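Local coordinates for VP2 (Primate bocaparvovirus 1, PDB 7L0Y), which self-assembles, as 60 copies, into the T=1 icosahedral capsid of human bocavirus 1, a shell about 26 nm across, at residues Ile172-Leu176 / Thr300-Gly304; Thr488-His492 / Asp506-Pro510. One frame throughout, in Å; residues are numbered along the deposited sequence.

Contact 1: residues Ile172-Leu176 / Thr300-Gly304; sequences IENEL and TNPEG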
loop_
_atom_site.group_PDB
_atom_site.type_symbol
_atom_site.label_atom_id
_atom_site.label_comp_id
_atom_site.label_asym_id
_atom_site.label_seq_id
_atom_site.Cartn_x
_atom_site.Cartn_y
_atom_site.Cartn_z
ATOM N N ILE A 172 55.710 69.994 67.497
ATOM C CA ILE A 172 56.477 71.062 66.880
ATOM C C ILE A 172 57.894 70.982 67.412
ATOM O O ILE A 172 58.136 70.435 68.489
ATOM C CB ILE A 172 55.854 72.444 67.172
ATOM C CG1 ILE A 172 56.464 73.523 66.288
ATOM C CG2 ILE A 172 56.086 72.820 68.607
ATOM C CD1 ILE A 172 55.720 74.815 66.339
ATOM N N GLU A 173 58.835 71.530 66.658
ATOM C CA GLU A 173 60.192 71.665 67.163
ATOM C C GLU A 173 60.222 72.875 68.082
ATOM O O GLU A 173 59.995 74.005 67.643
ATOM C CB GLU A 173 61.170 71.804 66.002
ATOM C CG GLU A 173 62.628 71.715 66.389
ATOM C CD GLU A 173 63.541 71.725 65.177
ATOM O OE1 GLU A 173 63.024 71.880 64.052
ATOM O OE2 GLU A 173 64.769 71.571 65.343
ATOM N N ASN A 174 60.507 72.642 69.362
ATOM C CA ASN A 174 60.145 73.620 70.382
ATOM C C ASN A 174 61.089 74.809 70.373
ATOM O O ASN A 174 60.675 75.939 70.648
ATOM C CB ASN A 174 60.131 72.960 71.759
ATOM C CG ASN A 174 59.446 73.812 72.807
ATOM O OD1 ASN A 174 58.507 74.547 72.509
ATOM N ND2 ASN A 174 59.919 73.720 74.041
ATOM N N GLU A 175 62.364 74.578 70.069
ATOM C CA GLU A 175 63.315 75.682 70.031
ATOM C C GLU A 175 62.953 76.674 68.935
ATOM O O GLU A 175 63.266 77.865 69.034
ATOM C CB GLU A 175 64.727 75.140 69.826
ATOM C CG GLU A 175 65.828 76.175 69.914
ATOM C CD GLU A 175 66.016 76.732 71.309
ATOM O OE1 GLU A 175 65.507 76.123 72.272
ATOM O OE2 GLU A 175 66.674 77.785 71.445
ATOM N N LEU A 176 62.282 76.202 67.884
ATOM C CA LEU A 176 61.869 77.102 66.813
ATOM C C LEU A 176 60.761 78.037 67.270
ATOM O O LEU A 176 60.528 79.080 66.649
ATOM C CB LEU A 176 61.431 76.308 65.587
ATOM C CG LEU A 176 62.556 75.992 64.609
ATOM C CD1 LEU A 176 63.277 77.277 64.296
ATOM C CD2 LEU A 176 63.521 75.007 65.188
ATOM N N THR A 300 66.913 71.787 61.656
ATOM C CA THR A 300 66.137 72.581 60.708
ATOM C C THR A 300 65.888 73.913 61.397
ATOM O O THR A 300 65.142 73.981 62.375
ATOM C CB THR A 300 64.833 71.895 60.313
ATOM O OG1 THR A 300 64.017 71.712 61.473
ATOM C CG2 THR A 300 65.114 70.545 59.695
ATOM N N ASN A 301 66.534 74.963 60.914
ATOM C CA ASN A 301 66.255 76.297 61.420
ATOM C C ASN A 301 65.740 77.180 60.296
ATOM O O ASN A 301 66.527 77.596 59.433
ATOM C CB ASN A 301 67.501 76.909 62.054
ATOM C CG ASN A 301 67.192 78.165 62.820
ATOM O OD1 ASN A 301 66.083 78.347 63.313
ATOM N ND2 ASN A 301 68.172 79.039 62.933
ATOM N N PRO A 302 64.449 77.499 60.265
ATOM C CA PRO A 302 63.959 78.435 59.247
ATOM C C PRO A 302 64.445 79.862 59.429
ATOM O O PRO A 302 64.343 80.651 58.483
ATOM C CB PRO A 302 62.439 78.339 59.399
ATOM C CG PRO A 302 62.209 76.993 59.956
ATOM C CD PRO A 302 63.353 76.732 60.876
ATOM N N GLU A 303 64.957 80.242 60.597
ATOM C CA GLU A 303 65.310 81.642 60.795
ATOM C C GLU A 303 66.663 81.804 61.473
ATOM O O GLU A 303 66.899 81.261 62.555
ATOM C CB GLU A 303 64.218 82.378 61.589
ATOM C CG GLU A 303 64.042 81.984 63.048
ATOM C CD GLU A 303 63.260 80.702 63.231
ATOM O OE1 GLU A 303 62.996 80.012 62.226
ATOM O OE2 GLU A 303 62.880 80.404 64.384
ATOM N N GLY A 304 67.555 82.520 60.794
ATOM C CA GLY A 304 68.705 83.183 61.396
ATOM C C GLY A 304 69.580 82.393 62.346
ATOM O O GLY A 304 69.904 82.893 63.429
#
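Leu176 and Glu173 present two different ends to the segment 300-304, and the pair illustrates how one turn can meet a neighbouring loop with apolar and acidic groups side by side. The leucine is the broader of the two, splitting its methyls over the bend. CD2 lies 3.4 Å from Thr300 O, while CD1 meets the proline ring at Pro302 CD, 3.5 Å away. That same CD1 also has polar neighbours: Asn301 OD1, and the carboxylate of Glu303, whose OE2 is 3.2 Å away. In Glu303, chi1 (68°) and a bend at chi2 (-79°) together bring the carboxylate to CD1. Across the bend, Asn301 OD1 takes the N-H of Glu303 in a weak bond, as in an Asx turn.

Glu173 works differently. With chi1 near trans (-170°) and the rest of the chain extended, it crosses Thr300 obliquely, OE1 standing 2.8 Å from Thr300 OG1. Its other oxygen, OE2, accepts a hydrogen bond from Gly315 N. Pro235 of a neighbouring subunit packs on both Glu173 and Thr300, and Thr300 joins an antiparallel ladder with a strand of that subunit. Leu193 of helix 189-195 also touches Leu176. The structure was determined at pH 2.6, where buried or partly buried carboxylates such as those of Glu173 and Glu303 may well be protonated, so the polar side of this loop contact could change with acidity.

Contact 2: residues Thr488-His492 / Asp506-Pro510; sequences TPTYH and DQCMP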
loop_
_atom_site.group_PDB
_atom_site.type_symbol
_atom_site.label_atom_id
_atom_site.label_comp_id
_atom_site.label_asym_id
_atom_site.label_seq_id
_atom_site.Cartn_x
_atom_site.Cartn_y
_atom_site.Cartn_z
ATOM N N THR A 488 75.070 30.737 86.384
ATOM C CA THR A 488 74.012 30.592 85.394
ATOM C C THR A 488 74.466 31.087 84.030
ATOM O O THR A 488 74.967 32.212 83.921
ATOM C CB THR A 488 72.765 31.356 85.833
ATOM O OG1 THR A 488 72.349 30.883 87.117
ATOM C CG2 THR A 488 71.647 31.119 84.855
ATOM N N PRO A 489 74.301 30.290 82.976
ATOM C CA PRO A 489 74.703 30.727 81.634
ATOM C C PRO A 489 73.787 31.806 81.076
ATOM O O PRO A 489 72.802 32.212 81.688
ATOM C CB PRO A 489 74.620 29.441 80.810
ATOM C CG PRO A 489 73.621 28.618 81.518
ATOM C CD PRO A 489 73.797 28.910 82.973
ATOM N N THR A 490 74.112 32.233 79.854
ATOM C CA THR A 490 73.623 33.513 79.354
ATOM C C THR A 490 72.107 33.569 79.257
ATOM O O THR A 490 71.483 34.449 79.839
ATOM C CB THR A 490 74.242 33.836 78.001
ATOM O OG1 THR A 490 75.645 34.056 78.159
ATOM C CG2 THR A 490 73.612 35.075 77.427
ATOM N N TYR A 491 71.489 32.681 78.500
ATOM C CA TYR A 491 70.059 32.803 78.269
ATOM C C TYR A 491 69.233 31.983 79.247
ATOM O O TYR A 491 68.059 31.716 78.989
ATOM C CB TYR A 491 69.728 32.472 76.822
ATOM C CG TYR A 491 70.302 33.503 75.892
ATOM C CD1 TYR A 491 69.673 34.721 75.716
ATOM C CD2 TYR A 491 71.469 33.265 75.195
ATOM C CE1 TYR A 491 70.181 35.659 74.873
ATOM C CE2 TYR A 491 71.983 34.204 74.351
ATOM C CZ TYR A 491 71.337 35.400 74.190
ATOM O OH TYR A 491 71.857 36.345 73.340
ATOM N N HIS A 492 69.848 31.497 80.306
ATOM C CA HIS A 492 69.169 30.738 81.332
ATOM C C HIS A 492 68.610 31.714 82.369
ATOM O O HIS A 492 68.748 32.932 82.251
ATOM C CB HIS A 492 70.161 29.744 81.926
ATOM C CG HIS A 492 69.529 28.564 82.588
ATOM N ND1 HIS A 492 68.835 27.609 81.882
ATOM C CD2 HIS A 492 69.502 28.171 83.881
ATOM C CE1 HIS A 492 68.394 26.684 82.711
ATOM N NE2 HIS A 492 68.787 27.000 83.930
ATOM N N ASP A 506 78.835 39.298 70.673
ATOM C CA ASP A 506 78.778 38.012 69.993
ATOM C C ASP A 506 77.761 37.082 70.630
ATOM O O ASP A 506 77.206 36.214 69.950
ATOM C CB ASP A 506 80.157 37.363 69.973
ATOM C CG ASP A 506 81.099 38.033 68.999
ATOM O OD1 ASP A 506 80.613 38.768 68.115
ATOM O OD2 ASP A 506 82.325 37.826 69.110
ATOM N N GLN A 507 77.502 37.241 71.927
ATOM C CA GLN A 507 76.459 36.447 72.558
ATOM C C GLN A 507 75.087 36.826 72.029
ATOM O O GLN A 507 74.144 36.035 72.119
ATOM C CB GLN A 507 76.518 36.616 74.068
ATOM C CG GLN A 507 77.777 36.068 74.669
ATOM C CD GLN A 507 77.887 36.357 76.135
ATOM O OE1 GLN A 507 77.250 37.269 76.647
ATOM N NE2 GLN A 507 78.719 35.602 76.818
ATOM N N CYS A 508 74.960 38.024 71.469
ATOM C CA CYS A 508 73.740 38.415 70.789
ATOM C C CYS A 508 73.620 37.799 69.406
ATOM O O CYS A 508 72.568 37.938 68.779
ATOM C CB CYS A 508 73.670 39.932 70.697
ATOM S SG CYS A 508 73.519 40.754 72.282
ATOM N N MET A 509 74.661 37.119 68.930
ATOM C CA MET A 509 74.663 36.375 67.680
ATOM C C MET A 509 74.335 37.275 66.498
ATOM O O MET A 509 73.254 37.164 65.911
ATOM C CB MET A 509 73.678 35.217 67.767
ATOM C CG MET A 509 74.068 34.178 68.778
ATOM S SD MET A 509 72.826 32.899 68.949
ATOM C CE MET A 509 71.600 33.767 69.924
ATOM N N PRO A 510 75.237 38.175 66.119
ATOM C CA PRO A 510 74.981 39.030 64.961
ATOM C C PRO A 510 74.991 38.235 63.668
ATOM O O PRO A 510 75.433 37.090 63.610
ATOM C CB PRO A 510 76.132 40.032 65.009
ATOM C CG PRO A 510 77.204 39.305 65.695
ATOM C CD PRO A 510 76.554 38.445 66.712
#
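Gln507 is the residue of the second segment that faces both Thr490 and Tyr491, and it meets them with different parts of itself. The segment begins at Asp506, whose carbonyl oxygen accepts a backbone hydrogen bond from Met509 N and so closes a type I beta turn. Next in line, Gln507 extends its side chain beyond CG, bringing the amide near the threonine hydroxyl, with NE2 3.7 Å from Thr490 OG1. This is proximity rather than bonding: the hydroxyl accepts from Ser480 N, NE2 bonds to Ser480 OG and Gly478 O, and OE1 takes the backbone N-H groups of Thr503 and Ser504. The amide is therefore fixed in its rotation by neighbours on both of its ends.

The direct link uses the backbone of the same residue. Tyr491 OH donates to Gln507 O at 2.6 Å, approaching from above the carbonyl plane, 42° out of it, with a C=O...donor angle of 129°. The acceptor lies at the edge of the tyrosine ring, near its plane, while Thr490 CG2 covers part of one ring face. Cys508 follows with its side chain turned away, leaving its CA 3.8 Å from Tyr491 OH. Met509 then brings CE within 4.3 Å of the same hydroxyl, placed obliquely to the tyrosine ring.

Both segments belong to the long loop region between strand 446-462 and strand 516-517, the first forming its own type I turn from Pro489 to His492. Pro470 of another subunit packs on Tyr491 and Met509. Helix 85-94 lies against the pair: Pro85 packs on Tyr491, Gln89 on Met509, and Trp88 NE1 bonds to Met509 O.

Contacts 1 and 2 lie on opposite sides of the chain's centre, with their centres about 44 Å apart. Both are buried in the assembled capsid and both join mainly loop segments, though in contact 1 Thr300 ends strand 296-300, whose sheet runs on into a neighbouring subunit. Contact 1 brings together distant parts of the sequence, beside helix 189-195, whereas contact 2 is local, folding the stretch before strand 516-517 back on itself against helix 85-94. Their chemistry follows suit: acidic side chains and a leucine meet in 172-176 / 300-304, while in 488-492 / 506-510 a tyrosine-to-carbonyl hydrogen bond stands among neutral groups. Other copies touch each, so neither is purely internal to one subunit.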